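Local atomic coordinates of beta-N-acetylglucosaminidase (Thermotoga maritima, PDB entry 3WO8), a protein that probably hydrolyses terminal non-reducing N-acetyl-D-hexosamine residues in N-acetyl-beta-D-hexosaminides, as a member of glycosyl hydrolase family 3. Residues Ser235-Ile238 / Ile239-Leu243; Asp201-Pro204 / Phe205-Leu209; Ala192-Glu195 / Lys196-Glu200; Asn265-Ser268 / Val269-Val273; Val308-Asp311 / Lys312-Ser316. One frame throughout, in Å; residues are numbered along the deposited sequence.

Contact 1: residues Ser235-Ile238 / Ile239-Leu243; sequences SEKI and ITDVL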
# COMPACT_ATOMS: atom_id res chain seq x y z
N SER B 235 -29.49 -23.85 7.12
CA SER B 235 -30.95 -23.74 7.28
C SER B 235 -31.68 -23.30 6.01
O SER B 235 -31.54 -22.14 5.61
CB SER B 235 -31.25 -22.72 8.39
OG SER B 235 -32.57 -22.20 8.34
N GLU B 236 -32.49 -24.19 5.41
CA GLU B 236 -33.41 -23.80 4.29
C GLU B 236 -34.53 -22.85 4.78
O GLU B 236 -34.98 -21.98 4.03
CB GLU B 236 -33.94 -25.01 3.44
CG GLU B 236 -35.29 -25.62 3.79
CD GLU B 236 -36.51 -24.85 3.27
OE1 GLU B 236 -36.63 -24.59 2.05
OE2 GLU B 236 -37.40 -24.52 4.10
N LYS B 237 -34.92 -22.95 6.04
CA LYS B 237 -35.79 -21.93 6.61
C LYS B 237 -35.21 -20.53 6.61
O LYS B 237 -35.97 -19.57 6.64
CB LYS B 237 -36.20 -22.27 8.04
CG LYS B 237 -37.36 -23.23 8.11
CD LYS B 237 -37.77 -23.59 9.53
CE LYS B 237 -38.65 -24.85 9.52
NZ LYS B 237 -38.57 -25.57 10.82
N ILE B 238 -33.89 -20.39 6.60
CA ILE B 238 -33.27 -19.05 6.62
C ILE B 238 -32.81 -18.67 5.21
O ILE B 238 -33.23 -17.69 4.65
CB ILE B 238 -32.14 -18.98 7.67
CG1 ILE B 238 -32.74 -19.08 9.07
CG2 ILE B 238 -31.38 -17.66 7.58
CD1 ILE B 238 -31.73 -19.31 10.16
N ILE B 239 -31.99 -19.49 4.60
CA ILE B 239 -31.52 -19.16 3.26
C ILE B 239 -32.66 -19.11 2.20
O ILE B 239 -32.73 -18.16 1.43
CB ILE B 239 -30.41 -20.12 2.81
CG1 ILE B 239 -29.19 -19.98 3.74
CG2 ILE B 239 -30.05 -19.88 1.35
CD1 ILE B 239 -27.98 -20.80 3.34
N THR B 240 -33.53 -20.12 2.13
CA THR B 240 -34.68 -20.02 1.23
C THR B 240 -35.86 -19.20 1.78
O THR B 240 -36.35 -18.29 1.12
CB THR B 240 -35.18 -21.38 0.79
OG1 THR B 240 -34.24 -21.93 -0.12
CG2 THR B 240 -36.52 -21.23 0.07
N ASP B 241 -36.31 -19.49 2.98
CA ASP B 241 -37.56 -18.86 3.43
C ASP B 241 -37.39 -17.40 3.80
O ASP B 241 -38.06 -16.55 3.23
CB ASP B 241 -38.28 -19.71 4.52
CG ASP B 241 -38.65 -21.15 4.02
OD1 ASP B 241 -38.73 -21.42 2.79
OD2 ASP B 241 -38.82 -22.03 4.86
N VAL B 242 -36.49 -17.08 4.72
CA VAL B 242 -36.27 -15.66 5.07
C VAL B 242 -35.50 -14.82 4.01
O VAL B 242 -35.75 -13.61 3.90
CB VAL B 242 -35.59 -15.50 6.44
CG1 VAL B 242 -34.14 -15.89 6.35
CG2 VAL B 242 -35.68 -14.06 6.93
N LEU B 243 -34.59 -15.42 3.25
CA LEU B 243 -33.72 -14.60 2.38
C LEU B 243 -34.17 -14.60 0.93
O LEU B 243 -34.43 -13.53 0.36
CB LEU B 243 -32.22 -15.00 2.48
CG LEU B 243 -31.20 -14.29 1.55
CD1 LEU B 243 -31.15 -12.79 1.80
CD2 LEU B 243 -29.80 -14.85 1.66

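Contact 2: residues Asp201-Pro204 / Phe205-Leu209; sequences DLLP and FRKVL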
# COMPACT_ATOMS: atom_id res chain seq x y z
N ASP B 201 -31.67 -6.91 13.63
CA ASP B 201 -30.51 -7.48 12.93
C ASP B 201 -30.63 -7.56 11.40
O ASP B 201 -29.63 -7.43 10.68
CB ASP B 201 -30.20 -8.88 13.48
CG ASP B 201 -30.04 -8.89 14.98
OD1 ASP B 201 -31.02 -8.50 15.68
OD2 ASP B 201 -28.93 -9.24 15.45
N LEU B 202 -31.85 -7.81 10.92
CA LEU B 202 -32.07 -7.98 9.48
C LEU B 202 -32.35 -6.66 8.82
O LEU B 202 -32.28 -6.57 7.60
CB LEU B 202 -33.21 -8.95 9.18
CG LEU B 202 -32.86 -10.41 9.38
CD1 LEU B 202 -34.06 -11.16 9.89
CD2 LEU B 202 -32.40 -11.02 8.08
N LEU B 203 -32.66 -5.64 9.62
CA LEU B 203 -32.95 -4.34 9.05
C LEU B 203 -31.90 -3.97 8.00
O LEU B 203 -32.26 -3.82 6.83
CB LEU B 203 -33.15 -3.24 10.13
CG LEU B 203 -33.48 -1.88 9.51
CD1 LEU B 203 -34.59 -2.01 8.49
CD2 LEU B 203 -33.91 -0.84 10.54
N PRO B 204 -30.60 -3.93 8.38
CA PRO B 204 -29.56 -3.62 7.40
C PRO B 204 -29.50 -4.55 6.20
O PRO B 204 -29.18 -4.12 5.10
CB PRO B 204 -28.26 -3.76 8.21
CG PRO B 204 -28.66 -3.72 9.65
CD PRO B 204 -29.99 -4.40 9.64
N PHE B 205 -29.77 -5.83 6.39
CA PHE B 205 -29.69 -6.80 5.28
C PHE B 205 -30.79 -6.53 4.26
O PHE B 205 -30.60 -6.69 3.05
CB PHE B 205 -29.71 -8.26 5.80
CG PHE B 205 -28.45 -8.64 6.58
CD1 PHE B 205 -28.35 -8.37 7.94
CD2 PHE B 205 -27.36 -9.18 5.93
CE1 PHE B 205 -27.18 -8.67 8.63
CE2 PHE B 205 -26.20 -9.50 6.62
CZ PHE B 205 -26.11 -9.23 7.97
N ARG B 206 -31.92 -6.05 4.78
CA ARG B 206 -33.07 -5.74 3.94
C ARG B 206 -32.77 -4.51 3.16
O ARG B 206 -33.00 -4.47 1.96
CB ARG B 206 -34.32 -5.47 4.80
CG ARG B 206 -34.60 -6.53 5.85
CD ARG B 206 -36.04 -6.61 6.25
NE ARG B 206 -36.37 -5.93 7.50
CZ ARG B 206 -37.27 -4.96 7.62
NH1 ARG B 206 -37.90 -4.52 6.55
NH2 ARG B 206 -37.55 -4.42 8.80
N LYS B 207 -32.30 -3.48 3.86
CA LYS B 207 -32.04 -2.19 3.22
C LYS B 207 -31.00 -2.33 2.11
O LYS B 207 -31.28 -1.92 0.97
CB LYS B 207 -31.69 -1.09 4.23
CG LYS B 207 -32.91 -0.26 4.65
CD LYS B 207 -34.15 -1.09 5.07
CE LYS B 207 -35.47 -0.27 5.15
NZ LYS B 207 -36.50 -0.72 4.18
N VAL B 208 -29.86 -2.94 2.38
CA VAL B 208 -28.86 -3.12 1.31
C VAL B 208 -29.40 -3.96 0.18
O VAL B 208 -29.17 -3.65 -1.00
CB VAL B 208 -27.53 -3.75 1.81
CG1 VAL B 208 -26.56 -4.01 0.65
CG2 VAL B 208 -26.87 -2.85 2.84
N LEU B 209 -30.11 -5.02 0.53
CA LEU B 209 -30.42 -6.09 -0.44
C LEU B 209 -31.48 -5.71 -1.47
O LEU B 209 -31.43 -6.19 -2.60
CB LEU B 209 -30.77 -7.41 0.26
CG LEU B 209 -29.56 -8.25 0.66
CD1 LEU B 209 -29.97 -9.44 1.49
CD2 LEU B 209 -28.79 -8.71 -0.57

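Contact 3: residues Ala192-Glu195 / Lys196-Glu200; sequences APFE and KLWEE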
# COMPACT_ATOMS: atom_id res chain seq x y z
N ALA B 192 -33.72 -14.73 20.14
CA ALA B 192 -34.61 -13.59 20.03
C ALA B 192 -35.83 -13.93 19.19
O ALA B 192 -35.73 -14.68 18.21
CB ALA B 192 -33.89 -12.39 19.45
N PRO B 193 -36.99 -13.42 19.59
CA PRO B 193 -38.16 -13.55 18.76
C PRO B 193 -37.88 -13.09 17.33
O PRO B 193 -37.39 -11.98 17.11
CB PRO B 193 -39.18 -12.61 19.45
CG PRO B 193 -38.49 -12.02 20.66
CD PRO B 193 -37.34 -12.94 20.94
N PHE B 194 -38.22 -13.93 16.36
CA PHE B 194 -38.07 -13.55 14.95
C PHE B 194 -38.50 -12.13 14.63
O PHE B 194 -38.04 -11.56 13.66
CB PHE B 194 -38.88 -14.46 14.06
CG PHE B 194 -38.90 -14.05 12.63
CD1 PHE B 194 -37.93 -14.51 11.74
CD2 PHE B 194 -39.89 -13.20 12.14
CE1 PHE B 194 -37.97 -14.14 10.39
CE2 PHE B 194 -39.93 -12.83 10.80
CZ PHE B 194 -38.97 -13.30 9.93
N GLU B 195 -39.41 -11.57 15.40
CA GLU B 195 -39.84 -10.21 15.15
C GLU B 195 -38.72 -9.24 15.55
O GLU B 195 -38.43 -8.30 14.82
CB GLU B 195 -41.13 -9.91 15.90
CG GLU B 195 -41.90 -8.70 15.35
CD GLU B 195 -42.54 -7.85 16.45
OE1 GLU B 195 -43.42 -7.02 16.14
OE2 GLU B 195 -42.17 -8.01 17.64
N LYS B 196 -38.10 -9.47 16.70
CA LYS B 196 -36.96 -8.64 17.09
C LYS B 196 -35.88 -8.71 16.01
O LYS B 196 -35.37 -7.68 15.58
CB LYS B 196 -36.39 -9.07 18.44
CG LYS B 196 -36.70 -8.13 19.59
CD LYS B 196 -35.62 -8.22 20.67
CE LYS B 196 -35.34 -6.87 21.34
NZ LYS B 196 -33.90 -6.72 21.71
N LEU B 197 -35.57 -9.93 15.57
CA LEU B 197 -34.69 -10.16 14.42
C LEU B 197 -34.98 -9.33 13.20
O LEU B 197 -34.08 -8.69 12.62
CB LEU B 197 -34.75 -11.60 13.95
CG LEU B 197 -33.54 -12.46 14.34
CD1 LEU B 197 -33.37 -12.51 15.86
CD2 LEU B 197 -33.66 -13.86 13.73
N TRP B 198 -36.24 -9.41 12.77
CA TRP B 198 -36.69 -8.75 11.54
C TRP B 198 -36.57 -7.24 11.69
O TRP B 198 -36.06 -6.57 10.81
CB TRP B 198 -38.14 -9.16 11.23
CG TRP B 198 -38.59 -8.61 9.95
CD1 TRP B 198 -39.38 -7.52 9.78
CD2 TRP B 198 -38.22 -9.06 8.63
NE1 TRP B 198 -39.55 -7.28 8.43
CE2 TRP B 198 -38.85 -8.21 7.71
CE3 TRP B 198 -37.42 -10.10 8.15
CZ2 TRP B 198 -38.71 -8.36 6.32
CZ3 TRP B 198 -37.28 -10.26 6.74
CH2 TRP B 198 -37.94 -9.41 5.85
N GLU B 199 -37.01 -6.75 12.83
CA GLU B 199 -36.90 -5.35 13.18
C GLU B 199 -35.50 -4.82 13.42
O GLU B 199 -35.26 -3.64 13.22
CB GLU B 199 -37.70 -5.08 14.45
CG GLU B 199 -39.19 -5.22 14.26
CD GLU B 199 -39.96 -4.84 15.50
OE1 GLU B 199 -39.63 -5.33 16.61
OE2 GLU B 199 -40.91 -4.05 15.36
N GLU B 200 -34.59 -5.65 13.93
CA GLU B 200 -33.24 -5.17 14.31
C GLU B 200 -32.11 -5.69 13.40
O GLU B 200 -31.71 -5.02 12.47
CB GLU B 200 -32.97 -5.50 15.77
CG GLU B 200 -33.79 -4.64 16.73
CD GLU B 200 -33.88 -5.22 18.13
OE1 GLU B 200 -32.92 -5.87 18.60
OE2 GLU B 200 -34.94 -5.01 18.76

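Contact 4: residues Asn265-Ser268 / Val269-Val273; sequences NNFS and VEEIV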
# COMPACT_ATOMS: atom_id res chain seq x y z
N ASN B 265 -17.71 -29.30 13.90
CA ASN B 265 -17.85 -30.19 15.05
C ASN B 265 -19.22 -30.83 15.10
O ASN B 265 -19.41 -31.85 15.75
CB ASN B 265 -17.61 -29.43 16.37
CG ASN B 265 -16.17 -28.95 16.55
OD1 ASN B 265 -15.25 -29.36 15.83
ND2 ASN B 265 -15.96 -28.07 17.53
N ASN B 266 -20.20 -30.22 14.45
CA ASN B 266 -21.59 -30.62 14.65
C ASN B 266 -22.20 -31.27 13.44
O ASN B 266 -23.31 -31.77 13.53
CB ASN B 266 -22.40 -29.42 15.15
CG ASN B 266 -21.76 -28.78 16.37
OD1 ASN B 266 -21.12 -27.73 16.30
ND2 ASN B 266 -21.88 -29.45 17.49
N PHE B 267 -21.48 -31.33 12.32
CA PHE B 267 -22.03 -31.81 11.07
C PHE B 267 -20.87 -32.35 10.32
O PHE B 267 -19.74 -31.96 10.59
CB PHE B 267 -22.72 -30.67 10.25
CG PHE B 267 -23.92 -30.08 10.96
CD1 PHE B 267 -23.76 -29.06 11.89
CD2 PHE B 267 -25.19 -30.60 10.76
CE1 PHE B 267 -24.85 -28.57 12.60
CE2 PHE B 267 -26.28 -30.10 11.47
CZ PHE B 267 -26.11 -29.08 12.39
N SER B 268 -21.16 -33.23 9.38
CA SER B 268 -20.14 -33.89 8.61
C SER B 268 -20.11 -33.26 7.25
O SER B 268 -21.14 -32.73 6.78
CB SER B 268 -20.47 -35.39 8.46
OG SER B 268 -21.31 -35.71 7.33
N VAL B 269 -18.96 -33.36 6.59
CA VAL B 269 -18.83 -32.82 5.23
C VAL B 269 -20.07 -33.07 4.38
O VAL B 269 -20.58 -32.16 3.72
CB VAL B 269 -17.60 -33.38 4.51
CG1 VAL B 269 -17.53 -32.85 3.09
CG2 VAL B 269 -16.33 -33.00 5.26
N GLU B 270 -20.57 -34.29 4.44
CA GLU B 270 -21.70 -34.76 3.63
C GLU B 270 -22.98 -33.99 3.95
O GLU B 270 -23.65 -33.48 3.05
CB GLU B 270 -21.91 -36.27 3.88
CG GLU B 270 -22.67 -37.03 2.80
CD GLU B 270 -23.49 -38.19 3.38
OE1 GLU B 270 -24.43 -37.91 4.16
OE2 GLU B 270 -23.20 -39.37 3.07
N GLU B 271 -23.31 -33.91 5.23
CA GLU B 271 -24.42 -33.11 5.69
C GLU B 271 -24.20 -31.64 5.29
O GLU B 271 -25.12 -30.95 4.87
CB GLU B 271 -24.57 -33.20 7.23
CG GLU B 271 -24.90 -34.58 7.83
CD GLU B 271 -24.47 -34.69 9.29
OE1 GLU B 271 -25.31 -34.96 10.18
OE2 GLU B 271 -23.27 -34.49 9.57
N ILE B 272 -22.96 -31.17 5.43
CA ILE B 272 -22.62 -29.78 5.20
C ILE B 272 -22.91 -29.39 3.75
O ILE B 272 -23.71 -28.50 3.50
CB ILE B 272 -21.15 -29.53 5.59
CG1 ILE B 272 -21.04 -29.35 7.12
CG2 ILE B 272 -20.58 -28.30 4.90
CD1 ILE B 272 -19.63 -29.19 7.67
N VAL B 273 -22.27 -30.07 2.81
CA VAL B 273 -22.47 -29.80 1.37
C VAL B 273 -23.96 -29.85 1.01
O VAL B 273 -24.46 -29.01 0.25
CB VAL B 273 -21.73 -30.83 0.48
CG1 VAL B 273 -21.91 -30.54 -1.00
CG2 VAL B 273 -20.24 -30.86 0.79

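Contact 5: residues Val308-Asp311 / Lys312-Ser316; sequences VQKD and KVERS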
# COMPACT_ATOMS: atom_id res chain seq x y z
N VAL B 308 -28.43 -34.78 -3.19
CA VAL B 308 -28.37 -33.34 -3.41
C VAL B 308 -29.10 -32.98 -4.68
O VAL B 308 -28.82 -33.52 -5.75
CB VAL B 308 -26.92 -32.84 -3.50
CG1 VAL B 308 -26.83 -31.41 -4.01
CG2 VAL B 308 -26.29 -32.91 -2.12
N GLN B 309 -30.01 -32.03 -4.56
CA GLN B 309 -30.92 -31.70 -5.65
C GLN B 309 -30.18 -31.08 -6.82
O GLN B 309 -29.65 -29.98 -6.71
CB GLN B 309 -32.03 -30.76 -5.17
CG GLN B 309 -32.57 -31.10 -3.79
CD GLN B 309 -33.61 -30.11 -3.29
OE1 GLN B 309 -34.03 -29.21 -4.01
NE2 GLN B 309 -34.04 -30.29 -2.03
N LYS B 310 -30.16 -31.77 -7.94
CA LYS B 310 -29.52 -31.27 -9.15
C LYS B 310 -30.01 -29.88 -9.61
O LYS B 310 -29.23 -29.12 -10.19
CB LYS B 310 -29.74 -32.28 -10.28
CG LYS B 310 -29.45 -31.75 -11.68
CD LYS B 310 -29.16 -32.88 -12.65
CE LYS B 310 -29.42 -32.49 -14.09
NZ LYS B 310 -29.80 -33.66 -14.92
N ASP B 311 -31.28 -29.56 -9.39
CA ASP B 311 -31.78 -28.25 -9.84
C ASP B 311 -30.95 -27.14 -9.19
O ASP B 311 -30.43 -26.26 -9.88
CB ASP B 311 -33.31 -28.02 -9.64
CG ASP B 311 -34.01 -29.07 -8.78
OD1 ASP B 311 -33.82 -30.29 -9.02
OD2 ASP B 311 -34.79 -28.67 -7.88
N LYS B 312 -30.79 -27.23 -7.87
CA LYS B 312 -30.09 -26.20 -7.10
C LYS B 312 -28.62 -26.05 -7.50
O LYS B 312 -28.11 -24.95 -7.56
CB LYS B 312 -30.18 -26.52 -5.61
CG LYS B 312 -31.60 -26.78 -5.15
CD LYS B 312 -31.98 -26.01 -3.90
CE LYS B 312 -33.47 -25.72 -3.86
NZ LYS B 312 -33.87 -25.13 -2.57
N VAL B 313 -27.97 -27.16 -7.79
CA VAL B 313 -26.58 -27.15 -8.24
C VAL B 313 -26.43 -26.39 -9.55
O VAL B 313 -25.56 -25.52 -9.67
CB VAL B 313 -26.02 -28.59 -8.36
CG1 VAL B 313 -24.62 -28.62 -8.98
CG2 VAL B 313 -25.96 -29.22 -6.98
N GLU B 314 -27.27 -26.70 -10.53
CA GLU B 314 -27.27 -25.97 -11.82
C GLU B 314 -27.74 -24.52 -11.71
O GLU B 314 -27.33 -23.68 -12.50
CB GLU B 314 -28.12 -26.68 -12.87
CG GLU B 314 -27.41 -27.78 -13.63
CD GLU B 314 -28.31 -28.40 -14.70
OE1 GLU B 314 -28.97 -29.43 -14.42
OE2 GLU B 314 -28.40 -27.84 -15.82
N ARG B 315 -28.61 -24.24 -10.75
CA ARG B 315 -29.10 -22.89 -10.50
C ARG B 315 -27.99 -22.05 -9.91
O ARG B 315 -27.80 -20.89 -10.23
CB ARG B 315 -30.21 -22.94 -9.47
CG ARG B 315 -31.37 -22.01 -9.75
CD ARG B 315 -32.57 -22.80 -10.27
NE ARG B 315 -33.81 -22.25 -9.73
CZ ARG B 315 -34.23 -22.39 -8.47
NH1 ARG B 315 -35.38 -21.82 -8.12
NH2 ARG B 315 -33.55 -23.10 -7.57
N SER B 316 -27.29 -22.65 -8.96
CA SER B 316 -26.18 -22.01 -8.29
C SER B 316 -25.09 -21.76 -9.33
O SER B 316 -24.59 -20.66 -9.43
CB SER B 316 -25.68 -22.86 -7.12
OG SER B 316 -26.56 -22.77 -6.00

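Contact 1: residues Ser235-Ile238 / Ile239-Leu243
I238 and V242 make the tight side of this local contact, one turn apart at the start of helix 236-247. Both are buried, and F173 of strand 167-173 packs on both. Their side chains run alongside each other and point the same way, with I238 CG2 3.5 Å from V242 CG1, though the place of V242 CG1 is not secure in detail. CG2 of I238 lies anti to the backbone N, beside its own carbonyl carbon, and this turns it to the valine. The other side is loose and faces solvent. There the carboxylates of E236 and D241 come together, their planes 75° apart. E236 OE2 and D241 OD2 are 3.0 Å apart, and both are acceptors. Two like charges this close would probably repel unless a proton is shared. T240 turns its hydroxyl elsewhere, to A279 O of helix 269-279. Below the side chains the backbone widens. D241 N bonds to E236 O at 3.0 Å and V242 N to K237 O at 3.2 Å, both five residues back, whereas I239 N bonds to S235 O, four back. S235 OG accepts a weak bond from I238 N and also pairs with D228. The arrangement is an N-capped helix start with a wider pi-type turn soon after it.

Contact 2: residues Asp201-Pro204 / Phe205-Leu209
L202 O meets R206 N at 2.9 Å where the chain winds from a turn into helix 203-211. The same oxygen takes a weak bond from F205 N. One residue on, K207 N bonds to L203 O, and V208 N bonds to P204 O with a nearly straight N-H (174°). P204 has no N-H to give, and it stands in the first turn, where none is needed. The side chains sort to different sides of the helix. The F205 ring presents its edge to the backbone of D201, with CD1 3.2 Å from D201 O in the ring plane. CG of F205 is anti to its carbonyl carbon (chi1 -68°), which swings the ring back along the chain to that oxygen. L203 CD1 serves two long side chains. It sits over one face of the R206 guanidinium, 3.8 Å from NH2 and offset to the rim, and it touches K207 CD at 3.6 Å. The charged ends are held by others: R206 NH2 by W198 O, K207 NZ by E210, and D201 OD1 by K178. F205 meets F173 of strand 167-173 edge-to-face, and V208 and L209 pack on I170 of that strand. P204, K207 and V208 lie against helix 147-164, so the helix is wedged between a barrel strand and the neighbouring helix.

Contact 3: residues Ala192-Glu195 / Lys196-Glu200
A192 CB touches L197 CD1 at 3.6 Å, on the buried side of the short helix 194-199. F194 and W198 form a second apolar pair, one turn apart. Their side chains lie alongside each other and point the same way, with F194 CZ 4.0 Å from W198 CE3. Both have CG anti to the backbone N (chi1 174° and -175°), and this sends the two rings off the helix in the same direction. The rings meet obliquely. On the solvent side E195 and E199 bring their carboxylates together, stacked with planes 17° apart. E195 OE2 is 3.8 Å from E199 OE1, and the two like charges probably disfavour each other there. K196 NZ reaches past the end of the helix to E200 OE1, a weak salt bridge of 3.4 Å. The backbone gives these pairs their spacing. L197 N bonds to P193 O at 3.1 Å, in the carbonyl plane. W198 N bonds to F194 O and E199 N to E195 O, each at 2.9 Å. P193 is the N-cap residue. This short helix, under two turns long, belongs to the TIM-barrel domain and lies in the chain between strand 189-190 and helix 203-211. Further out, the W198 ring is in cation-pi contact with K246 and with R206. V242 and I247 of helix 236-247 also touch it, and K246 touches F194. I227 packs on both F194 and L197, while L202 adds to the cover of L197. K178 forms a second salt bridge to E200 OE1.

Contact 4: residues Asn265-Ser268 / Val269-Val273
S268 N and E271 OE2 are only 2.5 Å apart, a very short hydrogen bond with an N-H angle of 141°. The length is shorter than such bonds usually are and is doubtful in detail; the capping-box geometry supports the pairing. The bond runs from the residue just before helix 269-279 to a side chain in its first turn. It is one half of a capping box. The other half is S268 OG, which accepts from E271 N at 3.4 Å. That bond is weak by length, though its N-H is almost straight (174°). E270 N gives the same oxygen a second weak bond. OG lies between the backbone N and the carbonyl carbon (chi1 87°), and from there it faces the N-H groups of E270 and E271. E271 has CG anti to its carbonyl carbon and an extended chain beyond, which brings its carboxylate back to S268 N. An alanine in place of E271 is likely to leave S268 N without its acceptor and the loop before the helix less firmly held. I272 N bonds to S268 O at 2.8 Å and closes the first turn. An apolar contact backs the cap: F267 CB is 3.8 Å from I272 CG1. The F267 side chain also meets L230 and P231, and I272 packs on Y295 of helix 292-304. S268 OG serves N-H groups of the first turn, which lack a preceding helical carbonyl. E271 OE2 serves the N-H of the N-cap residue itself, and its negative charge at this end would probably suit the helix dipole.

Contact 5: residues Val308-Asp311 / Lys312-Ser316
The first turn of helix 310-326 holds this contact, with Q309 as the N-cap residue. Q309 and K312 lie side by side and point the same way. Q309 OE1 rests along the aliphatic part of the lysine, 3.5 Å from K312 CE and 3.6 Å from K312 CG. The lysine has CG anti to its carbonyl carbon (chi1 -51°) and a bend at chi2, which carry the chain past the glutamine amide. Its ammonium goes on to N278 O at the end of helix 269-279. N278 also takes Q309 N through its side chain, so one residue receives both members of the pair. An alanine at K312 would probably leave N278 O without this donor and the Q309 amide without the chain it lies along. On another side of the helix K310 and E314 run alongside each other. K310 CE is 3.1 Å from E314 OE1, but NZ stays 4.3 Å from that oxygen, beyond a salt bridge. The buried side is apolar. V308 CG1 and V313 CG2 meet at 3.8 Å, the side chains crossing at about a right angle, and L303 of helix 292-304 packs on both. The backbone tightens along the turn. V313 N reaches Q309 O only weakly, while E314 N bonds to K310 O with an N-H angle of 175°. K312 O accepts from S316 N and S316 OG on opposite faces of its plane. The whole is an amphipathic helix start with Q309 at the N-cap position, packed against neighbouring helices of the TIM-barrel domain.

Overall arrangement
All five contacts are local turns in the TIM-barrel domain, met in series along the chain; none encloses or crosses another. Contact 3 comes first, in the short helix 194-199. Contact 2 follows on helix 203-211, and a probable hydrogen bond from L202 N to L197 O joins it to contact 3. After strand 216-219 comes contact 1, at the start of helix 236-247. It touches both earlier contacts, through V242 against W198 and F194, and through L243 against L209. Contact 4 opens helix 269-279 after strand 253-257. Contact 5 opens helix 310-326, and its K312 comes near T240 of contact 1. Contacts 4 and 5 approach to about 5 Å between nearest atoms without touching.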